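Local coordinates for uncharacterized protein (Pyrococcus horikoshii, PDB 2CYJ) that is of unknown function but belongs to the DUF498/DUF598 (Mth938-like) family of small mixed alpha/beta proteins, at residues I22-Y25 with R29-R32; E51-Y56 with K81-D86. All coordinates share one frame; numbering follows the deposited sequence.

Interaction 1 pairs strands 22-24 and 30-32 at one margin of the five-stranded mixed sheet, and main-chain hydrogen bonds hold it; its apolar side chains are largely buried while its charged ones reach solvent. Interaction 2, with its centre about 16 Å from that of interaction 1, joins the ends of two short helices and rests on van der Waals contact of Leu53, Leu83 and Val84, with Leu83 also against the Glu54 backbone and CB; it buries less than half as much surface. Both are partly buried. They meet where Tyr25 CE1 lies 3.4 Å from Tyr56 O and where Val23 packs on the Tyr56 ring, so the end of 51-56 lies against the hairpin of 22-25 and 29-32.

Interaction 1: residues I22-Y25 with R29-R32; sequences IVIY and RIER
Val23 and Glu31 form the hydrogen-bonded pair of two antiparallel strands whose axes approach to 4.6 Å. Val23 N donates to Glu31 O over 2.8 Å. Glu31 N returns a bond to Val23 O at 3.0 Å. Tyr25 N reaches Arg29 O at 2.9 Å, and all three bonds are close to linear. Ile22 with Arg32 and Ile24 with Ile30 are the non-hydrogen-bonded pairs. This is a beta hairpin at the margin of the mixed sheet: strand 30-32 is outermost, and 22-24 bonds on to 110-115. On the face bearing Ile24 and Ile30, the two side chains meet at their CG1 atoms, 4.2 Å apart. Ile22 CB and CD1 each lie 4.1 Å from Ile30 CG2, the two side chains crossing at a slant; Ile13 touches all three isoleucines. The other face carries Val23, Glu31 and the Tyr25 ring. With CG beside its backbone N (chi1 -69°), Tyr25 swings its ring back along the hairpin, where CE2 lies 3.8 Å from Glu31 CG and Val23 CG1 sits over one ring face, offset toward the rim. A serine in place of Tyr25 would probably leave Val23 CG1 and the methylene of Glu31 without their shared aromatic partner.

Interaction 2: residues E51-Y56 with K81-D86; sequences EELEKY and KKLVED
Leu53 and Leu83 face each other across the ends of two short helices, their side chains sliding past one another in opposite directions. Leu53 CG lies 4.2 Å from Leu83 CD2. The same methyl also presses on the backbone of the first helix, 4.0 Å from Glu54 N, and on the Glu54 CB beside it. Leu83 CG stands anti to the backbone N (chi1 -164°), which carries the branch across to the other helix. One methyl of Leu53, CD2, lies 4.2 Å from Val84 CG1, so Leu53 touches two successive residues of 81-86. The side-chain contacts are aliphatic, with one methyl also against the backbone at Glu54, and modest in area, with Leu83 at the solvent side and Leu53 and Val84 buried.

Further out, Leu53 packs on Ile113 of strand 110-115, while Val84 rests on Val89 and Phe61. Within 51-56 the chain is tied down beyond the leucine: Tyr56 N bonds to Leu53 O, and Tyr56 OH donates to Glu52 OE1 at 2.6 Å. The acceptor OE1 offers its lone pair pointing away from OE2; Tyr56 OH is also hydrogen-bonded with Met34 N. Arg33, through a salt bridge to OE1, and Ser38, through a bond to OE2, join the hydroxyl in fixing the carboxylate. Within 81-86, Lys82 NZ and Glu85 OE1 form a salt bridge at 3.5 Å, its hydrogen bond weak. Two helix C-terminal regions thus pack together over the five-stranded mixed sheet, through Ile113 of 110-115 and Val89 of 88-92, in the alpha/beta fold of the DUF498/DUF598 (Mth938-like) family.

Interaction 1: residues I22-Y25 with R29-R32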
ATOM      1  N   ILE A  22       2.363  -1.732  -5.836  1.00  2.48           N
ATOM      2  CA  ILE A  22       3.384  -2.418  -5.058  1.00  3.22           C
ATOM      3  C   ILE A  22       3.076  -2.433  -3.573  1.00  3.96           C
ATOM      4  O   ILE A  22       2.232  -1.677  -3.081  1.00  4.61           O
ATOM      5  CB  ILE A  22       4.791  -1.762  -5.229  1.00  3.77           C
ATOM      6  CG1 ILE A  22       4.756  -0.285  -4.811  1.00  6.01           C
ATOM      7  CG2 ILE A  22       5.258  -1.905  -6.678  1.00  7.26           C
ATOM      8  CD1 ILE A  22       6.135   0.382  -4.795  1.00  8.07           C
ATOM      9  N   VAL A  23       3.773  -3.330  -2.884  1.00  3.86           N
ATOM     10  CA  VAL A  23       3.697  -3.477  -1.445  1.00  3.08           C
ATOM     11  C   VAL A  23       5.124  -3.273  -0.936  1.00  4.29           C
ATOM     12  O   VAL A  23       6.067  -3.896  -1.430  1.00  4.38           O
ATOM     13  CB  VAL A  23       3.195  -4.883  -1.036  1.00  4.15           C
ATOM     14  CG1 VAL A  23       3.210  -5.033   0.482  1.00  5.37           C
ATOM     15  CG2 VAL A  23       1.789  -5.092  -1.562  1.00  5.74           C
ATOM     16  N   ILE A  24       5.289  -2.353   0.008  1.00  4.44           N
ATOM     17  CA  ILE A  24       6.591  -2.084   0.594  1.00  3.45           C
ATOM     18  C   ILE A  24       6.505  -2.580   2.034  1.00  3.69           C
ATOM     19  O   ILE A  24       5.701  -2.078   2.830  1.00  3.99           O
ATOM     20  CB  ILE A  24       6.924  -0.578   0.593  1.00  4.42           C
ATOM     21  CG1 ILE A  24       6.889  -0.037  -0.842  1.00  4.55           C
ATOM     22  CG2 ILE A  24       8.291  -0.353   1.225  1.00  6.19           C
ATOM     23  CD1 ILE A  24       6.878   1.490  -0.935  1.00  6.72           C
ATOM     24  N   TYR A  25       7.301  -3.593   2.350  1.00  4.54           N
ATOM     25  CA  TYR A  25       7.331  -4.167   3.688  1.00  4.81           C
ATOM     26  C   TYR A  25       8.177  -3.325   4.636  1.00  5.19           C
ATOM     27  O   TYR A  25       9.005  -2.532   4.201  1.00  5.19           O
ATOM     28  CB  TYR A  25       7.867  -5.596   3.599  1.00  5.52           C
ATOM     29  CG  TYR A  25       6.886  -6.500   2.900  1.00  8.68           C
ATOM     30  CD1 TYR A  25       5.842  -7.086   3.611  1.00  8.28           C
ATOM     31  CD2 TYR A  25       6.935  -6.695   1.517  1.00  6.13           C
ATOM     32  CE1 TYR A  25       4.870  -7.835   2.980  1.00  9.62           C
ATOM     33  CE2 TYR A  25       5.949  -7.453   0.864  1.00  9.21           C
ATOM     34  CZ  TYR A  25       4.920  -8.016   1.616  1.00  9.49           C
ATOM     35  OH  TYR A  25       3.924  -8.758   1.022  1.00 13.48           O
ATOM     36  N   ARG A  29      11.699  -4.350   1.776  1.00  6.49           N
ATOM     37  CA  ARG A  29      11.531  -5.274   0.659  1.00  6.55           C
ATOM     38  C   ARG A  29      10.309  -4.797  -0.124  1.00  6.09           C
ATOM     39  O   ARG A  29       9.324  -4.342   0.462  1.00  6.04           O
ATOM     40  CB  ARG A  29      11.292  -6.694   1.166  1.00 10.28           C
ATOM     41  CG  ARG A  29      12.526  -7.326   1.773  1.00 18.96           C
ATOM     42  CD  ARG A  29      12.209  -8.657   2.418  1.00 21.50           C
ATOM     43  NE  ARG A  29      13.378  -9.178   3.115  1.00 30.56           N
ATOM     44  CZ  ARG A  29      13.352 -10.208   3.957  1.00 34.90           C
ATOM     45  NH1 ARG A  29      12.211 -10.835   4.208  1.00 40.79           N
ATOM     46  NH2 ARG A  29      14.469 -10.605   4.550  1.00 38.78           N
ATOM     47  N   ILE A  30      10.383  -4.890  -1.445  1.00  6.57           N
ATOM     48  CA  ILE A  30       9.281  -4.468  -2.303  1.00  7.91           C
ATOM     49  C   ILE A  30       8.785  -5.637  -3.144  1.00 10.89           C
ATOM     50  O   ILE A  30       9.583  -6.388  -3.711  1.00 11.72           O
ATOM     51  CB  ILE A  30       9.714  -3.334  -3.261  1.00  7.05           C
ATOM     52  CG1 ILE A  30      10.212  -2.128  -2.461  1.00 10.32           C
ATOM     53  CG2 ILE A  30       8.542  -2.931  -4.155  1.00 11.00           C
ATOM     54  CD1 ILE A  30      10.765  -1.014  -3.331  1.00 12.04           C
ATOM     55  N   GLU A  31       7.467  -5.800  -3.208  1.00  6.03           N
ATOM     56  CA  GLU A  31       6.857  -6.853  -4.016  1.00  6.89           C
ATOM     57  C   GLU A  31       5.701  -6.260  -4.802  1.00  8.09           C
ATOM     58  O   GLU A  31       5.176  -5.196  -4.464  1.00  5.95           O
ATOM     59  CB  GLU A  31       6.279  -7.974  -3.153  1.00  8.51           C
ATOM     60  CG  GLU A  31       7.272  -8.873  -2.457  1.00 15.18           C
ATOM     61  CD  GLU A  31       6.617 -10.177  -2.040  1.00 25.36           C
ATOM     62  OE1 GLU A  31       5.720 -10.642  -2.773  1.00 31.89           O
ATOM     63  OE2 GLU A  31       6.999 -10.746  -0.996  1.00 34.17           O
ATOM     64  N   ARG A  32       5.282  -6.957  -5.849  1.00  6.05           N
ATOM     65  CA  ARG A  32       4.157  -6.475  -6.624  1.00  6.56           C
ATOM     66  C   ARG A  32       2.888  -6.689  -5.794  1.00  5.75           C
ATOM     67  O   ARG A  32       2.801  -7.622  -4.988  1.00  7.30           O
ATOM     68  CB  ARG A  32       4.050  -7.238  -7.953  1.00  9.63           C
ATOM     69  CG  ARG A  32       3.708  -8.710  -7.811  1.00 12.72           C
ATOM     70  CD  ARG A  32       3.432  -9.351  -9.174  1.00 12.34           C
ATOM     71  NE  ARG A  32       2.178  -8.880  -9.751  1.00 11.41           N
ATOM     72  CZ  ARG A  32       0.978  -9.381  -9.461  1.00  7.20           C
ATOM     73  NH1 ARG A  32       0.850 -10.386  -8.601  1.00 10.16           N
ATOM     74  NH2 ARG A  32      -0.101  -8.864 -10.028  1.00  8.87           N
TER

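Interaction 2: residues E51-Y56 with K81-D86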
ATOM      1  N   GLU A  51      -8.884 -11.096   1.967  1.00  6.87           N
ATOM      2  CA  GLU A  51      -8.150 -12.207   1.380  1.00  6.67           C
ATOM      3  C   GLU A  51      -6.841 -11.703   0.786  1.00  6.46           C
ATOM      4  O   GLU A  51      -5.822 -12.397   0.826  1.00  9.27           O
ATOM      5  CB  GLU A  51      -8.980 -12.891   0.289  1.00  8.21           C
ATOM      6  CG  GLU A  51     -10.188 -13.667   0.813  1.00 19.47           C
ATOM      7  CD  GLU A  51     -11.424 -12.803   1.067  1.00 24.88           C
ATOM      8  OE1 GLU A  51     -11.369 -11.566   0.887  1.00 22.13           O
ATOM      9  OE2 GLU A  51     -12.466 -13.376   1.448  1.00 27.09           O
ATOM     10  N   GLU A  52      -6.865 -10.496   0.225  1.00  5.33           N
ATOM     11  CA  GLU A  52      -5.649  -9.944  -0.341  1.00  4.24           C
ATOM     12  C   GLU A  52      -4.734  -9.427   0.770  1.00  4.81           C
ATOM     13  O   GLU A  52      -3.546  -9.743   0.797  1.00  5.40           O
ATOM     14  CB  GLU A  52      -5.942  -8.799  -1.327  1.00  4.48           C
ATOM     15  CG  GLU A  52      -4.640  -8.246  -1.940  1.00  5.34           C
ATOM     16  CD  GLU A  52      -4.795  -6.988  -2.778  1.00  6.26           C
ATOM     17  OE1 GLU A  52      -3.758  -6.333  -3.026  1.00  6.56           O
ATOM     18  OE2 GLU A  52      -5.923  -6.654  -3.193  1.00  7.46           O
ATOM     19  N   LEU A  53      -5.281  -8.633   1.689  1.00  5.64           N
ATOM     20  CA  LEU A  53      -4.463  -8.072   2.760  1.00  5.70           C
ATOM     21  C   LEU A  53      -3.720  -9.118   3.590  1.00  5.69           C
ATOM     22  O   LEU A  53      -2.577  -8.910   3.989  1.00  4.63           O
ATOM     23  CB  LEU A  53      -5.321  -7.193   3.676  1.00  5.00           C
ATOM     24  CG  LEU A  53      -4.620  -6.494   4.846  1.00  4.63           C
ATOM     25  CD1 LEU A  53      -3.429  -5.669   4.343  1.00  7.94           C
ATOM     26  CD2 LEU A  53      -5.623  -5.608   5.560  1.00  7.71           C
ATOM     27  N   GLU A  54      -4.360 -10.248   3.846  1.00  4.85           N
ATOM     28  CA  GLU A  54      -3.737 -11.294   4.639  1.00  4.83           C
ATOM     29  C   GLU A  54      -2.430 -11.781   4.023  1.00  6.69           C
ATOM     30  O   GLU A  54      -1.526 -12.198   4.748  1.00  5.52           O
ATOM     31  CB  GLU A  54      -4.723 -12.458   4.817  1.00  4.59           C
ATOM     32  CG  GLU A  54      -4.265 -13.574   5.763  1.00  7.24           C
ATOM     33  CD  GLU A  54      -3.407 -14.635   5.089  1.00  7.86           C
ATOM     34  OE1 GLU A  54      -3.394 -14.708   3.842  1.00  9.91           O
ATOM     35  OE2 GLU A  54      -2.757 -15.418   5.819  1.00  6.93           O
ATOM     36  N   LYS A  55      -2.320 -11.719   2.696  1.00  4.88           N
ATOM     37  CA  LYS A  55      -1.097 -12.164   2.023  1.00  4.70           C
ATOM     38  C   LYS A  55       0.094 -11.270   2.347  1.00  4.27           C
ATOM     39  O   LYS A  55       1.238 -11.675   2.154  1.00  6.97           O
ATOM     40  CB  LYS A  55      -1.266 -12.192   0.494  1.00  6.27           C
ATOM     41  CG  LYS A  55      -2.386 -13.073  -0.032  1.00  8.31           C
ATOM     42  CD  LYS A  55      -2.179 -14.519   0.368  1.00 13.35           C
ATOM     43  CE  LYS A  55      -3.259 -15.396  -0.226  1.00 17.08           C
ATOM     44  NZ  LYS A  55      -3.018 -16.828   0.074  1.00 23.97           N
ATOM     45  N   TYR A  56      -0.165 -10.064   2.850  1.00  4.76           N
ATOM     46  CA  TYR A  56       0.915  -9.130   3.151  1.00  5.97           C
ATOM     47  C   TYR A  56       1.319  -9.140   4.609  1.00  6.66           C
ATOM     48  O   TYR A  56       2.187  -8.366   5.011  1.00  7.43           O
ATOM     49  CB  TYR A  56       0.517  -7.714   2.736  1.00  6.46           C
ATOM     50  CG  TYR A  56       0.017  -7.637   1.316  1.00  3.98           C
ATOM     51  CD1 TYR A  56      -1.059  -6.821   0.984  1.00  4.73           C
ATOM     52  CD2 TYR A  56       0.585  -8.422   0.311  1.00  5.30           C
ATOM     53  CE1 TYR A  56      -1.573  -6.793  -0.320  1.00  5.49           C
ATOM     54  CE2 TYR A  56       0.081  -8.396  -0.996  1.00  4.95           C
ATOM     55  CZ  TYR A  56      -0.998  -7.583  -1.297  1.00  5.15           C
ATOM     56  OH  TYR A  56      -1.503  -7.558  -2.571  1.00  6.88           O
ATOM     57  N   LYS A  81     -10.083  -3.711   7.315  1.00 10.77           N
ATOM     58  CA  LYS A  81      -9.730  -2.851   8.432  1.00  9.51           C
ATOM     59  C   LYS A  81      -9.791  -3.633   9.739  1.00 10.36           C
ATOM     60  O   LYS A  81      -8.982  -3.410  10.639  1.00 10.81           O
ATOM     61  CB  LYS A  81     -10.653  -1.627   8.477  1.00 12.49           C
ATOM     62  CG  LYS A  81     -10.341  -0.628   7.364  1.00 16.22           C
ATOM     63  CD  LYS A  81     -11.169   0.645   7.445  1.00 23.10           C
ATOM     64  CE  LYS A  81     -12.606   0.404   7.020  1.00 23.61           C
ATOM     65  NZ  LYS A  81     -13.323   1.682   6.726  1.00 29.97           N
ATOM     66  N   LYS A  82     -10.735  -4.564   9.834  1.00 10.67           N
ATOM     67  CA  LYS A  82     -10.879  -5.375  11.041  1.00 14.85           C
ATOM     68  C   LYS A  82      -9.623  -6.220  11.273  1.00 13.72           C
ATOM     69  O   LYS A  82      -9.177  -6.408  12.407  1.00 14.48           O
ATOM     70  CB  LYS A  82     -12.098  -6.292  10.905  1.00 17.32           C
ATOM     71  CG  LYS A  82     -12.408  -7.127  12.141  1.00 21.62           C
ATOM     72  CD  LYS A  82     -13.095  -6.300  13.212  1.00 29.59           C
ATOM     73  CE  LYS A  82     -13.502  -7.170  14.392  1.00 31.25           C
ATOM     74  NZ  LYS A  82     -14.232  -6.391  15.428  1.00 35.10           N
ATOM     75  N   LEU A  83      -9.056  -6.725  10.186  1.00 10.35           N
ATOM     76  CA  LEU A  83      -7.865  -7.556  10.241  1.00 12.85           C
ATOM     77  C   LEU A  83      -6.694  -6.821  10.904  1.00 13.31           C
ATOM     78  O   LEU A  83      -5.871  -7.441  11.580  1.00 15.99           O
ATOM     79  CB  LEU A  83      -7.504  -7.992   8.817  1.00 13.79           C
ATOM     80  CG  LEU A  83      -6.536  -9.149   8.591  1.00 19.63           C
ATOM     81  CD1 LEU A  83      -6.967 -10.363   9.410  1.00 23.32           C
ATOM     82  CD2 LEU A  83      -6.521  -9.482   7.102  1.00 17.91           C
ATOM     83  N   VAL A  84      -6.634  -5.502  10.727  1.00 12.16           N
ATOM     84  CA  VAL A  84      -5.562  -4.691  11.305  1.00 11.87           C
ATOM     85  C   VAL A  84      -6.083  -3.620  12.266  1.00 12.03           C
ATOM     86  O   VAL A  84      -5.493  -2.550  12.406  1.00 10.96           O
ATOM     87  CB  VAL A  84      -4.732  -4.011  10.187  1.00 10.66           C
ATOM     88  CG1 VAL A  84      -3.957  -5.069   9.411  1.00 13.09           C
ATOM     89  CG2 VAL A  84      -5.644  -3.245   9.249  1.00 10.86           C
ATOM     90  N   GLU A  85      -7.182  -3.930  12.945  1.00 13.11           N
ATOM     91  CA  GLU A  85      -7.789  -2.988  13.870  1.00 12.66           C
ATOM     92  C   GLU A  85      -6.879  -2.632  15.053  1.00  7.74           C
ATOM     93  O   GLU A  85      -7.084  -1.611  15.705  1.00 10.53           O
ATOM     94  CB  GLU A  85      -9.135  -3.544  14.354  1.00 13.84           C
ATOM     95  CG  GLU A  85      -9.026  -4.772  15.227  1.00 11.35           C
ATOM     96  CD  GLU A  85     -10.382  -5.290  15.682  1.00 23.03           C
ATOM     97  OE1 GLU A  85     -11.339  -4.491  15.732  1.00 28.38           O
ATOM     98  OE2 GLU A  85     -10.482  -6.494  16.006  1.00 23.95           O
ATOM     99  N   ASP A  86      -5.865  -3.452  15.313  1.00 10.42           N
ATOM    100  CA  ASP A  86      -4.932  -3.188  16.411  1.00 10.25           C
ATOM    101  C   ASP A  86      -3.727  -2.369  15.957  1.00 12.53           C
ATOM    102  O   ASP A  86      -2.812  -2.111  16.737  1.00 16.23           O
ATOM    103  CB  ASP A  86      -4.455  -4.511  17.030  1.00 10.64           C
ATOM    104  CG  ASP A  86      -3.713  -5.392  16.042  1.00 15.86           C
ATOM    105  OD1 ASP A  86      -4.048  -5.361  14.837  1.00 14.14           O
ATOM    106  OD2 ASP A  86      -2.805  -6.135  16.471  1.00 22.92           O
TER